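Local coordinates for protein BPH (Thiobacillus denitrificans, PDB 5OVS) that probably hydrolyses peptide bonds as a bacterial proteasome homologue, assembling into a tetradecameric double ring that encloses an inner cavity, at residues K[2-7]-K[165-170]; K[56-61]-K[79-84]; K[108-113]-K[135-140]. One frame throughout, in Å; residues are numbered along the deposited sequence.

Contact 1: residues K[2-7]-K[165-170]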
ATOM      1  N   THR K   2      28.772   9.792 -19.789  1.00 30.63           N
ATOM      2  CA  THR K   2      29.788  10.556 -19.088  1.00 29.44           C
ATOM      3  C   THR K   2      30.159  11.782 -19.903  1.00 28.86           C
ATOM      4  O   THR K   2      30.472  11.676 -21.088  1.00 28.21           O
ATOM      5  CB  THR K   2      31.058   9.747 -18.855  1.00 29.82           C
ATOM      6  OG1 THR K   2      30.732   8.566 -18.113  1.00 31.29           O
ATOM      7  CG2 THR K   2      32.075  10.568 -18.066  1.00 29.70           C
ATOM      8  N   VAL K   3      30.116  12.938 -19.247  1.00 27.89           N
ATOM      9  CA  VAL K   3      30.598  14.190 -19.819  1.00 27.62           C
ATOM     10  C   VAL K   3      31.649  14.764 -18.868  1.00 27.40           C
ATOM     11  O   VAL K   3      31.497  14.671 -17.650  1.00 28.21           O
ATOM     12  CB  VAL K   3      29.469  15.217 -20.034  1.00 27.30           C
ATOM     13  CG1 VAL K   3      28.559  14.791 -21.177  1.00 27.44           C
ATOM     14  CG2 VAL K   3      28.658  15.436 -18.764  1.00 27.30           C
ATOM     15  N   THR K   4      32.715  15.325 -19.416  1.00 26.18           N
ATOM     16  CA  THR K   4      33.766  15.891 -18.600  1.00 26.43           C
ATOM     17  C   THR K   4      34.142  17.296 -19.074  1.00 27.61           C
ATOM     18  O   THR K   4      33.938  17.684 -20.244  1.00 27.43           O
ATOM     19  CB  THR K   4      35.024  15.009 -18.596  1.00 26.02           C
ATOM     20  OG1 THR K   4      35.504  14.866 -19.935  1.00 26.09           O
ATOM     21  CG2 THR K   4      34.721  13.608 -18.009  1.00 25.80           C
ATOM     22  N   ILE K   5      34.695  18.059 -18.146  1.00 27.71           N
ATOM     23  CA  ILE K   5      35.103  19.399 -18.452  1.00 28.25           C
ATOM     24  C   ILE K   5      36.352  19.724 -17.637  1.00 29.33           C
ATOM     25  O   ILE K   5      36.450  19.366 -16.469  1.00 29.61           O
ATOM     26  CB  ILE K   5      33.950  20.382 -18.194  1.00 27.68           C
ATOM     27  CG1 ILE K   5      34.200  21.680 -18.959  1.00 27.65           C
ATOM     28  CG2 ILE K   5      33.737  20.587 -16.703  1.00 27.11           C
ATOM     29  CD1 ILE K   5      32.967  22.521 -19.122  1.00 27.87           C
ATOM     30  N   VAL K   6      37.318  20.358 -18.290  1.00 30.64           N
ATOM     31  CA  VAL K   6      38.640  20.558 -17.718  1.00 31.18           C
ATOM     32  C   VAL K   6      39.219  21.910 -18.137  1.00 32.69           C
ATOM     33  O   VAL K   6      39.067  22.371 -19.281  1.00 32.75           O
ATOM     34  CB  VAL K   6      39.609  19.444 -18.132  1.00 30.85           C
ATOM     35  CG1 VAL K   6      40.972  19.667 -17.494  1.00 31.25           C
ATOM     36  CG2 VAL K   6      39.050  18.075 -17.754  1.00 30.62           C
ATOM     37  N   ARG K   7      39.904  22.507 -17.175  1.00 34.00           N
ATOM     38  CA  ARG K   7      40.525  23.792 -17.288  1.00 35.79           C
ATOM     39  C   ARG K   7      41.973  23.596 -16.837  1.00 36.40           C
ATOM     40  O   ARG K   7      42.219  23.271 -15.682  1.00 37.79           O
ATOM     41  CB  ARG K   7      39.771  24.707 -16.329  1.00 37.08           C
ATOM     42  CG  ARG K   7      40.127  26.171 -16.395  1.00 39.14           C
ATOM     43  CD  ARG K   7      39.858  26.850 -15.064  1.00 39.37           C
ATOM     44  NE  ARG K   7      40.621  28.090 -15.004  1.00 40.56           N
ATOM     45  CZ  ARG K   7      40.112  29.315 -15.084  1.00 40.97           C
ATOM     46  NH1 ARG K   7      38.804  29.510 -15.196  1.00 40.16           N
ATOM     47  NH2 ARG K   7      40.930  30.357 -15.030  1.00 42.28           N
ATOM     48  N   LEU K 165      40.466  11.322 -20.855  1.00 31.84           N
ATOM     49  CA  LEU K 165      40.781  10.210 -19.975  1.00 32.31           C
ATOM     50  C   LEU K 165      39.625   9.964 -19.005  1.00 31.43           C
ATOM     51  O   LEU K 165      39.330   8.825 -18.674  1.00 31.44           O
ATOM     52  CB  LEU K 165      42.101  10.447 -19.233  1.00 32.90           C
ATOM     53  CG  LEU K 165      42.604   9.239 -18.426  1.00 34.14           C
ATOM     54  CD1 LEU K 165      42.960   8.078 -19.342  1.00 34.86           C
ATOM     55  CD2 LEU K 165      43.802   9.603 -17.564  1.00 34.76           C
ATOM     56  N   GLY K 166      38.963  11.032 -18.569  1.00 31.08           N
ATOM     57  CA  GLY K 166      37.836  10.915 -17.661  1.00 30.38           C
ATOM     58  C   GLY K 166      36.721  10.082 -18.245  1.00 30.09           C
ATOM     59  O   GLY K 166      36.100   9.271 -17.570  1.00 30.33           O
ATOM     60  N   VAL K 167      36.480  10.277 -19.525  1.00 29.83           N
ATOM     61  CA  VAL K 167      35.439   9.557 -20.222  1.00 29.56           C
ATOM     62  C   VAL K 167      35.818   8.083 -20.398  1.00 30.18           C
ATOM     63  O   VAL K 167      34.955   7.216 -20.313  1.00 29.08           O
ATOM     64  CB  VAL K 167      35.181  10.219 -21.586  1.00 29.60           C
ATOM     65  CG1 VAL K 167      34.178   9.416 -22.407  1.00 29.87           C
ATOM     66  CG2 VAL K 167      34.706  11.660 -21.385  1.00 29.43           C
ATOM     67  N   MET K 168      37.102   7.811 -20.652  1.00 31.32           N
ATOM     68  CA  MET K 168      37.577   6.459 -20.951  1.00 32.36           C
ATOM     69  C   MET K 168      37.553   5.554 -19.713  1.00 32.39           C
ATOM     70  O   MET K 168      37.355   4.336 -19.822  1.00 31.18           O
ATOM     71  CB  MET K 168      39.002   6.494 -21.515  1.00 35.06           C
ATOM     72  CG  MET K 168      39.169   7.213 -22.849  1.00 37.12           C
ATOM     73  SD  MET K 168      40.871   7.771 -23.102  1.00 41.54           S
ATOM     74  CE  MET K 168      41.594   6.261 -23.734  1.00 41.40           C
ATOM     75  N   ALA K 169      37.789   6.152 -18.545  1.00 31.85           N
ATOM     76  CA  ALA K 169      37.693   5.438 -17.279  1.00 32.03           C
ATOM     77  C   ALA K 169      36.257   4.987 -17.033  1.00 32.14           C
ATOM     78  O   ALA K 169      36.007   3.860 -16.565  1.00 32.32           O
ATOM     79  CB  ALA K 169      38.161   6.320 -16.135  1.00 31.75           C
ATOM     80  N   ALA K 170      35.314   5.868 -17.343  1.00 31.87           N
ATOM     81  CA  ALA K 170      33.898   5.537 -17.193  1.00 31.96           C
ATOM     82  C   ALA K 170      33.492   4.436 -18.162  1.00 31.90           C
ATOM     83  O   ALA K 170      32.854   3.452 -17.766  1.00 33.30           O
ATOM     84  CB  ALA K 170      33.032   6.767 -17.386  1.00 31.86           C
TER

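Contact 2: residues K[56-61]-K[79-84]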
ATOM      1  N   LEU K  56      18.458  17.247 -28.807  1.00 38.80           N
ATOM      2  CA  LEU K  56      17.589  17.690 -29.898  1.00 38.85           C
ATOM      3  C   LEU K  56      16.708  18.819 -29.404  1.00 37.86           C
ATOM      4  O   LEU K  56      16.557  19.854 -30.074  1.00 35.13           O
ATOM      5  CB  LEU K  56      16.728  16.539 -30.394  1.00 40.22           C
ATOM      6  CG  LEU K  56      17.540  15.302 -30.783  1.00 41.90           C
ATOM      7  CD1 LEU K  56      16.664  14.063 -30.830  1.00 42.90           C
ATOM      8  CD2 LEU K  56      18.256  15.529 -32.104  1.00 42.67           C
ATOM      9  N   ILE K  57      16.146  18.632 -28.213  1.00 37.46           N
ATOM     10  CA  ILE K  57      15.351  19.694 -27.600  1.00 38.55           C
ATOM     11  C   ILE K  57      16.184  20.976 -27.507  1.00 38.73           C
ATOM     12  O   ILE K  57      15.742  22.032 -27.970  1.00 38.87           O
ATOM     13  CB  ILE K  57      14.792  19.302 -26.214  1.00 38.34           C
ATOM     14  CG1 ILE K  57      13.718  18.221 -26.356  1.00 38.18           C
ATOM     15  CG2 ILE K  57      14.164  20.505 -25.519  1.00 38.76           C
ATOM     16  CD1 ILE K  57      13.308  17.567 -25.053  1.00 37.62           C
ATOM     17  N   LEU K  58      17.396  20.873 -26.962  1.00 38.40           N
ATOM     18  CA  LEU K  58      18.203  22.069 -26.658  1.00 38.01           C
ATOM     19  C   LEU K  58      18.648  22.850 -27.885  1.00 37.31           C
ATOM     20  O   LEU K  58      18.573  24.068 -27.882  1.00 37.26           O
ATOM     21  CB  LEU K  58      19.405  21.721 -25.780  1.00 37.99           C
ATOM     22  CG  LEU K  58      19.160  21.219 -24.344  1.00 37.56           C
ATOM     23  CD1 LEU K  58      20.247  21.762 -23.427  1.00 38.03           C
ATOM     24  CD2 LEU K  58      17.803  21.598 -23.775  1.00 38.04           C
ATOM     25  N   ALA K  59      19.093  22.144 -28.923  1.00 37.07           N
ATOM     26  CA  ALA K  59      19.458  22.755 -30.209  1.00 37.14           C
ATOM     27  C   ALA K  59      18.281  23.485 -30.846  1.00 37.55           C
ATOM     28  O   ALA K  59      18.407  24.626 -31.267  1.00 38.49           O
ATOM     29  CB  ALA K  59      19.999  21.699 -31.156  1.00 37.07           C
ATOM     30  N   ASP K  60      17.141  22.810 -30.912  1.00 38.65           N
ATOM     31  CA  ASP K  60      15.873  23.407 -31.341  1.00 39.48           C
ATOM     32  C   ASP K  60      15.589  24.677 -30.541  1.00 39.99           C
ATOM     33  O   ASP K  60      15.411  25.765 -31.099  1.00 41.03           O
ATOM     34  CB  ASP K  60      14.744  22.397 -31.134  1.00 39.92           C
ATOM     35  CG  ASP K  60      13.460  22.796 -31.805  1.00 40.87           C
ATOM     36  OD1 ASP K  60      13.318  22.526 -33.014  1.00 45.68           O
ATOM     37  OD2 ASP K  60      12.567  23.331 -31.124  1.00 39.71           O
ATOM     38  N   TYR K  61      15.579  24.543 -29.223  1.00 39.25           N
ATOM     39  CA  TYR K  61      15.294  25.676 -28.355  1.00 38.94           C
ATOM     40  C   TYR K  61      16.221  26.867 -28.629  1.00 40.02           C
ATOM     41  O   TYR K  61      15.754  27.992 -28.821  1.00 40.45           O
ATOM     42  CB  TYR K  61      15.384  25.266 -26.887  1.00 37.02           C
ATOM     43  CG  TYR K  61      15.114  26.413 -25.946  1.00 36.41           C
ATOM     44  CD1 TYR K  61      13.825  26.927 -25.794  1.00 36.07           C
ATOM     45  CD2 TYR K  61      16.148  27.002 -25.217  1.00 36.11           C
ATOM     46  CE1 TYR K  61      13.575  27.989 -24.938  1.00 35.95           C
ATOM     47  CE2 TYR K  61      15.911  28.060 -24.360  1.00 35.84           C
ATOM     48  CZ  TYR K  61      14.626  28.552 -24.219  1.00 36.09           C
ATOM     49  OH  TYR K  61      14.393  29.603 -23.362  1.00 35.44           O
ATOM     50  N   CYS K  79      19.876  32.184 -15.206  1.00 37.34           N
ATOM     51  CA  CYS K  79      18.777  32.885 -15.825  1.00 38.22           C
ATOM     52  C   CYS K  79      18.286  32.190 -17.099  1.00 36.76           C
ATOM     53  O   CYS K  79      17.075  32.036 -17.325  1.00 37.36           O
ATOM     54  CB  CYS K  79      19.262  34.300 -16.132  1.00 41.36           C
ATOM     55  SG  CYS K  79      18.043  35.354 -16.885  1.00 46.16           S
ATOM     56  N   VAL K  80      19.226  31.768 -17.935  1.00 35.79           N
ATOM     57  CA  VAL K  80      18.908  31.018 -19.161  1.00 35.26           C
ATOM     58  C   VAL K  80      18.259  29.661 -18.829  1.00 35.59           C
ATOM     59  O   VAL K  80      17.204  29.306 -19.384  1.00 34.58           O
ATOM     60  CB  VAL K  80      20.182  30.806 -20.009  1.00 35.21           C
ATOM     61  CG1 VAL K  80      19.963  29.783 -21.110  1.00 34.86           C
ATOM     62  CG2 VAL K  80      20.640  32.129 -20.607  1.00 36.49           C
ATOM     63  N   TRP K  81      18.883  28.903 -17.915  1.00 35.09           N
ATOM     64  CA  TRP K  81      18.345  27.592 -17.536  1.00 34.37           C
ATOM     65  C   TRP K  81      16.987  27.689 -16.868  1.00 34.13           C
ATOM     66  O   TRP K  81      16.130  26.835 -17.088  1.00 34.17           O
ATOM     67  CB  TRP K  81      19.326  26.787 -16.676  1.00 34.19           C
ATOM     68  CG  TRP K  81      19.853  25.617 -17.416  1.00 33.70           C
ATOM     69  CD1 TRP K  81      19.631  24.310 -17.131  1.00 33.46           C
ATOM     70  CD2 TRP K  81      20.639  25.643 -18.613  1.00 33.73           C
ATOM     71  NE1 TRP K  81      20.257  23.512 -18.054  1.00 33.22           N
ATOM     72  CE2 TRP K  81      20.882  24.306 -18.977  1.00 33.45           C
ATOM     73  CE3 TRP K  81      21.174  26.670 -19.402  1.00 34.15           C
ATOM     74  CZ2 TRP K  81      21.636  23.960 -20.099  1.00 33.44           C
ATOM     75  CZ3 TRP K  81      21.927  26.328 -20.520  1.00 34.09           C
ATOM     76  CH2 TRP K  81      22.151  24.981 -20.854  1.00 34.31           C
ATOM     77  N   ASN K  82      16.766  28.735 -16.082  1.00 34.27           N
ATOM     78  CA  ASN K  82      15.460  28.906 -15.458  1.00 35.31           C
ATOM     79  C   ASN K  82      14.368  29.167 -16.491  1.00 35.24           C
ATOM     80  O   ASN K  82      13.294  28.612 -16.387  1.00 35.93           O
ATOM     81  CB  ASN K  82      15.473  30.025 -14.423  1.00 36.07           C
ATOM     82  CG  ASN K  82      14.298  29.936 -13.470  1.00 36.33           C
ATOM     83  OD1 ASN K  82      14.203  28.998 -12.675  1.00 36.67           O
ATOM     84  ND2 ASN K  82      13.395  30.897 -13.553  1.00 36.48           N
ATOM     85  N   THR K  83      14.658  30.010 -17.483  1.00 35.74           N
ATOM     86  CA  THR K  83      13.757  30.236 -18.617  1.00 35.41           C
ATOM     87  C   THR K  83      13.603  28.952 -19.449  1.00 35.14           C
ATOM     88  O   THR K  83      12.493  28.569 -19.786  1.00 35.84           O
ATOM     89  CB  THR K  83      14.263  31.400 -19.508  1.00 36.43           C
ATOM     90  OG1 THR K  83      14.228  32.619 -18.759  1.00 38.34           O
ATOM     91  CG2 THR K  83      13.418  31.579 -20.761  1.00 36.12           C
ATOM     92  N   LEU K  84      14.710  28.285 -19.765  1.00 35.28           N
ATOM     93  CA  LEU K  84      14.663  27.007 -20.482  1.00 35.40           C
ATOM     94  C   LEU K  84      13.702  26.034 -19.828  1.00 35.63           C
ATOM     95  O   LEU K  84      12.915  25.394 -20.517  1.00 35.18           O
ATOM     96  CB  LEU K  84      16.046  26.355 -20.551  1.00 35.88           C
ATOM     97  CG  LEU K  84      16.107  24.874 -20.961  1.00 35.77           C
ATOM     98  CD1 LEU K  84      15.612  24.686 -22.381  1.00 36.97           C
ATOM     99  CD2 LEU K  84      17.523  24.354 -20.851  1.00 35.61           C
TER

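Contact 3: residues K[108-113]-K[135-140]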
ATOM      1  N   ARG K 108      15.779  17.283 -15.292  1.00 37.89           N
ATOM      2  CA  ARG K 108      16.112  15.911 -15.686  1.00 39.71           C
ATOM      3  C   ARG K 108      17.413  15.745 -16.468  1.00 39.33           C
ATOM      4  O   ARG K 108      17.702  14.647 -16.951  1.00 41.49           O
ATOM      5  CB  ARG K 108      14.972  15.266 -16.480  1.00 42.35           C
ATOM      6  CG  ARG K 108      13.617  15.351 -15.808  1.00 44.59           C
ATOM      7  CD  ARG K 108      13.578  14.603 -14.494  1.00 45.79           C
ATOM      8  NE  ARG K 108      12.187  14.331 -14.144  1.00 50.69           N
ATOM      9  CZ  ARG K 108      11.576  13.145 -14.248  1.00 54.00           C
ATOM     10  NH1 ARG K 108      12.232  12.059 -14.662  1.00 54.78           N
ATOM     11  NH2 ARG K 108      10.293  13.037 -13.907  1.00 54.43           N
ATOM     12  N   MET K 109      18.209  16.801 -16.582  1.00 36.50           N
ATOM     13  CA  MET K 109      19.494  16.688 -17.225  1.00 35.07           C
ATOM     14  C   MET K 109      20.528  17.451 -16.427  1.00 32.66           C
ATOM     15  O   MET K 109      20.221  18.421 -15.744  1.00 32.53           O
ATOM     16  CB  MET K 109      19.423  17.205 -18.657  1.00 36.74           C
ATOM     17  CG  MET K 109      18.705  18.521 -18.774  1.00 39.36           C
ATOM     18  SD  MET K 109      19.011  19.349 -20.331  1.00 43.49           S
ATOM     19  CE  MET K 109      18.082  20.847 -20.045  1.00 43.95           C
ATOM     20  N   ASP K 110      21.755  16.973 -16.487  1.00 30.58           N
ATOM     21  CA  ASP K 110      22.883  17.685 -15.943  1.00 29.64           C
ATOM     22  C   ASP K 110      23.711  18.105 -17.152  1.00 29.00           C
ATOM     23  O   ASP K 110      23.820  17.347 -18.112  1.00 29.97           O
ATOM     24  CB  ASP K 110      23.680  16.768 -15.028  1.00 29.48           C
ATOM     25  CG  ASP K 110      22.857  16.250 -13.855  1.00 30.02           C
ATOM     26  OD1 ASP K 110      22.206  17.057 -13.165  1.00 30.39           O
ATOM     27  OD2 ASP K 110      22.874  15.033 -13.600  1.00 30.14           O
ATOM     28  N   VAL K 111      24.263  19.311 -17.151  1.00 27.85           N
ATOM     29  CA  VAL K 111      25.130  19.704 -18.269  1.00 27.58           C
ATOM     30  C   VAL K 111      26.425  20.355 -17.834  1.00 26.41           C
ATOM     31  O   VAL K 111      26.517  20.912 -16.744  1.00 26.23           O
ATOM     32  CB  VAL K 111      24.419  20.636 -19.278  1.00 27.56           C
ATOM     33  CG1 VAL K 111      23.086  20.044 -19.681  1.00 27.57           C
ATOM     34  CG2 VAL K 111      24.277  22.039 -18.705  1.00 27.90           C
ATOM     35  N   LEU K 112      27.429  20.238 -18.695  1.00 26.01           N
ATOM     36  CA  LEU K 112      28.659  20.996 -18.555  1.00 26.24           C
ATOM     37  C   LEU K 112      28.717  21.998 -19.727  1.00 26.38           C
ATOM     38  O   LEU K 112      28.300  21.685 -20.839  1.00 26.87           O
ATOM     39  CB  LEU K 112      29.853  20.058 -18.546  1.00 26.19           C
ATOM     40  CG  LEU K 112      29.794  18.985 -17.443  1.00 26.12           C
ATOM     41  CD1 LEU K 112      30.916  17.985 -17.628  1.00 26.10           C
ATOM     42  CD2 LEU K 112      29.878  19.621 -16.068  1.00 26.33           C
ATOM     43  N   ILE K 113      29.189  23.208 -19.448  1.00 26.50           N
ATOM     44  CA  ILE K 113      29.261  24.298 -20.425  1.00 26.62           C
ATOM     45  C   ILE K 113      30.683  24.839 -20.461  1.00 27.28           C
ATOM     46  O   ILE K 113      31.152  25.412 -19.482  1.00 27.13           O
ATOM     47  CB  ILE K 113      28.328  25.441 -20.039  1.00 26.24           C
ATOM     48  CG1 ILE K 113      26.890  24.944 -20.043  1.00 25.73           C
ATOM     49  CG2 ILE K 113      28.502  26.635 -21.002  1.00 27.09           C
ATOM     50  CD1 ILE K 113      25.941  25.861 -19.323  1.00 25.70           C
ATOM     51  N   TYR K 135      35.388  18.821 -13.742  1.00 29.36           N
ATOM     52  CA  TYR K 135      34.236  18.118 -13.181  1.00 29.56           C
ATOM     53  C   TYR K 135      33.635  17.195 -14.226  1.00 29.75           C
ATOM     54  O   TYR K 135      34.073  17.187 -15.379  1.00 30.76           O
ATOM     55  CB  TYR K 135      33.174  19.083 -12.596  1.00 29.27           C
ATOM     56  CG  TYR K 135      32.370  18.464 -11.463  1.00 29.02           C
ATOM     57  CD1 TYR K 135      33.006  17.919 -10.347  1.00 29.25           C
ATOM     58  CD2 TYR K 135      30.978  18.411 -11.510  1.00 29.17           C
ATOM     59  CE1 TYR K 135      32.282  17.325  -9.327  1.00 29.40           C
ATOM     60  CE2 TYR K 135      30.244  17.824 -10.492  1.00 28.94           C
ATOM     61  CZ  TYR K 135      30.900  17.286  -9.406  1.00 29.41           C
ATOM     62  OH  TYR K 135      30.177  16.725  -8.389  1.00 29.78           O
ATOM     63  N   ALA K 136      32.666  16.383 -13.803  1.00 30.24           N
ATOM     64  CA  ALA K 136      32.011  15.394 -14.670  1.00 29.39           C
ATOM     65  C   ALA K 136      30.569  15.176 -14.232  1.00 28.60           C
ATOM     66  O   ALA K 136      30.269  15.283 -13.053  1.00 29.05           O
ATOM     67  CB  ALA K 136      32.764  14.074 -14.617  1.00 29.23           C
ATOM     68  N   TYR K 137      29.692  14.879 -15.188  1.00 27.86           N
ATOM     69  CA  TYR K 137      28.286  14.533 -14.919  1.00 26.75           C
ATOM     70  C   TYR K 137      27.938  13.300 -15.720  1.00 25.34           C
ATOM     71  O   TYR K 137      28.713  12.853 -16.583  1.00 24.25           O
ATOM     72  CB  TYR K 137      27.332  15.658 -15.332  1.00 27.25           C
ATOM     73  CG  TYR K 137      27.139  16.794 -14.339  1.00 27.66           C
ATOM     74  CD1 TYR K 137      26.926  16.546 -12.983  1.00 27.77           C
ATOM     75  CD2 TYR K 137      27.129  18.135 -14.782  1.00 27.97           C
ATOM     76  CE1 TYR K 137      26.737  17.589 -12.087  1.00 28.39           C
ATOM     77  CE2 TYR K 137      26.952  19.185 -13.894  1.00 28.06           C
ATOM     78  CZ  TYR K 137      26.759  18.910 -12.554  1.00 29.02           C
ATOM     79  OH  TYR K 137      26.576  19.957 -11.677  1.00 30.43           O
ATOM     80  N   GLY K 138      26.756  12.770 -15.433  1.00 24.46           N
ATOM     81  CA  GLY K 138      26.318  11.488 -15.959  1.00 24.33           C
ATOM     82  C   GLY K 138      26.543  10.372 -14.945  1.00 24.29           C
ATOM     83  O   GLY K 138      27.218  10.552 -13.938  1.00 23.67           O
ATOM     84  N   SER K 139      25.967   9.211 -15.222  1.00 24.74           N
ATOM     85  CA  SER K 139      26.138   8.028 -14.377  1.00 25.16           C
ATOM     86  C   SER K 139      27.609   7.620 -14.273  1.00 25.49           C
ATOM     87  O   SER K 139      28.001   6.963 -13.309  1.00 25.86           O
ATOM     88  CB  SER K 139      25.309   6.862 -14.938  1.00 25.75           C
ATOM     89  OG  SER K 139      25.672   6.564 -16.295  1.00 25.69           O
ATOM     90  N   GLY K 140      28.423   8.006 -15.259  1.00 25.26           N
ATOM     91  CA  GLY K 140      29.861   7.734 -15.215  1.00 25.23           C
ATOM     92  C   GLY K 140      30.775   8.739 -14.519  1.00 24.95           C
ATOM     93  O   GLY K 140      31.986   8.566 -14.558  1.00 24.14           O
TER
HETATM   94  O   HOH W   1      24.742  13.369 -13.765  1.00 31.71           O

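Contact 1: residues K[2-7]-K[165-170]
Thr-2 and Thr-4 press their side chains against Gly-166, Val-167 and Ala-170 of helix 159-173. The contact is one layer boundary of the four-layer alpha-beta-beta-alpha sandwich of the proteasome family. Strand 3-8 belongs to one of the two sheets, and the helix lies across one face of it. Val-3, between the two threonines, points away from the helix and meets Leu-112 of the second sheet.

The apolar part is made by two threonine methyls. Thr-2 CG2 rests on the helix backbone, 4.1 Å from Val-167 CA. Thr-4 CG2 lies on the peptide group of Gly-166, 4.1 Å from its C atom. The same methyl meets Val-167 CG2 at 3.9 Å, and the two side chains cross obliquely. The packing is close at the glycine: a CB on Gly-166 would fall 3.0 Å from Thr-4 CG2 and clash.

The hydroxyls touch carbon across the interface, but their hydrogen bonds go elsewhere. Thr-4 OG1 sits 3.6 Å from Val-167 CG2. It takes the crowded position between backbone N and carbonyl carbon (chi1 59°), which turns CG2 to the glycine side. Its hydrogen bond is to Ala-163 O, one turn earlier on the same helix, so the strand is still tied to helix 159-173. Thr-2 OG1 is hydrogen-bonded to Ser-177 OG, beyond the end of the helix. The buried hydroxyls are thus satisfied from just outside the contact.

Helix 141-151 fills in beside the interface, with Ala-144 against Thr-2 and Met-148 against Thr-4. Away from the strand, Met-168 packs on Tyr-149 of a neighbouring subunit. The tightest approach across the contact is at its Thr-2 end, where Ala-170 CB comes within 3.0 Å of Thr-2 OG1.

Contact 2: residues K[56-61]-K[79-84]
Leu-84 is the bump that joins these two helices, wedged between Tyr-61 and Leu-58. The pair belongs to the outer helical layer of the proteasome-type sandwich, on the face of the five-stranded sheet. Segments 56-61 and 79-84 are steeply inclined, with 107° between their N-to-C directions. Their axes stay 12.8 Å apart at closest approach, so side chains bridge the gap.

The hollow on the first helix has a flat wall and a branched one. The flat wall is the Tyr-61 ring. Leu-84 CD1 stands over one face of it in a CH-pi contact, 4.0 Å from the ring centroid and 21° off the normal. The methyl is shifted toward the rim, nearest the CD2 side. The branched wall is Leu-58. Its CD2 meets Leu-84 CD2 at 4.0 Å, the two side chains crossing at about a right angle. The other branch, Leu-58 CD1, reaches across to the indole of Trp-81, 4.2 Å from CZ2. Leu-84 CD2 also lies over the indole, so the leucine touches both aromatic residues, one with each methyl.

Met-109 closes the inner side of this cluster, packing on both Leu-58 and Leu-84. Ile-57 also packs on Phe-78 of a neighbouring subunit, while Asn-82 ND2 is hydrogen-bonded to His-91 O of another subunit.

If Tyr-61 were a serine, the ring would be missing, which would probably open a gap over Leu-84 CD1.

CG of Tyr-61 lies anti to its backbone N (chi1 179°), which carries the ring out across helix 74-91. Thr-83 OG1 donates to Cys-79 O. With OG1 held there, the methyl faces the tyrosine: Thr-83 CG2 lies 3.4 Å from Tyr-61 OH.

Contact 3: residues K[108-113]-K[135-140]
Tyr-137 lays its ring beneath Asp-110 and against Leu-112. With chi1 -83°, its CG stands anti to the carbonyl carbon and the ring reaches across to segment 108-113. Asp-110 CB sits over one face in a CH-pi contact, 3.8 Å from the ring centroid and 22° off the normal. The carboxylate beyond it is stacked on the ring, the two planes 29° apart. Val-111 O approaches at the edge, near the ring plane, 3.4 Å from Tyr-137 CE2. CG of Leu-112 lies anti to its own carbonyl carbon, beside the backbone N, and its two methyls part between ring and backbone. Leu-112 CD2 comes in obliquely and touches Tyr-137 CD2 at 3.4 Å. Leu-112 CD1 points to the strand backbone, 4.1 Å from Ala-136 CA.

Here the two sheets of the Ntn-hydrolase sandwich face each other, with strand 111-115 in one and strand 134-137 in the other. Trp-22 of a neighbouring subunit meets the Tyr-137 ring edge-to-face, so this core also borders a subunit interface.

The Asp-110 carboxylate is held through both oxygens. OD1 accepts from Ala-124 N. OD2 takes a bond from a water at 2.5 Å, and that water accepts from Gly-138 N at 2.7 Å. Gly-138 has a positive phi, and a side chain there would jam against the carbonyl O of Tyr-137. The turn then leads to Gly-140, the N-cap of helix 141-151.

The three contacts run through the sandwich from one helical layer to the other. Contact 1 joins helix 159-173 to the first sheet, contact 3 joins that sheet to the second, and contact 2 lies in the helical layer beyond. Centres of contacts 1 and 3 are about 10 Å apart, and strands 3-8 and 134-137 are neighbours in one sheet. Contacts 2 and 3 touch, with centres about 16 Å apart. Contacts 1 and 2, with centres about 24 Å apart, do not touch. Along the chain, contact 1 encloses both others, and contact 2 closes before contact 3 opens. Val-3 N meets Tyr-137 O, and Trp-81 packs on Val-111, so the core is continuous from layer to layer.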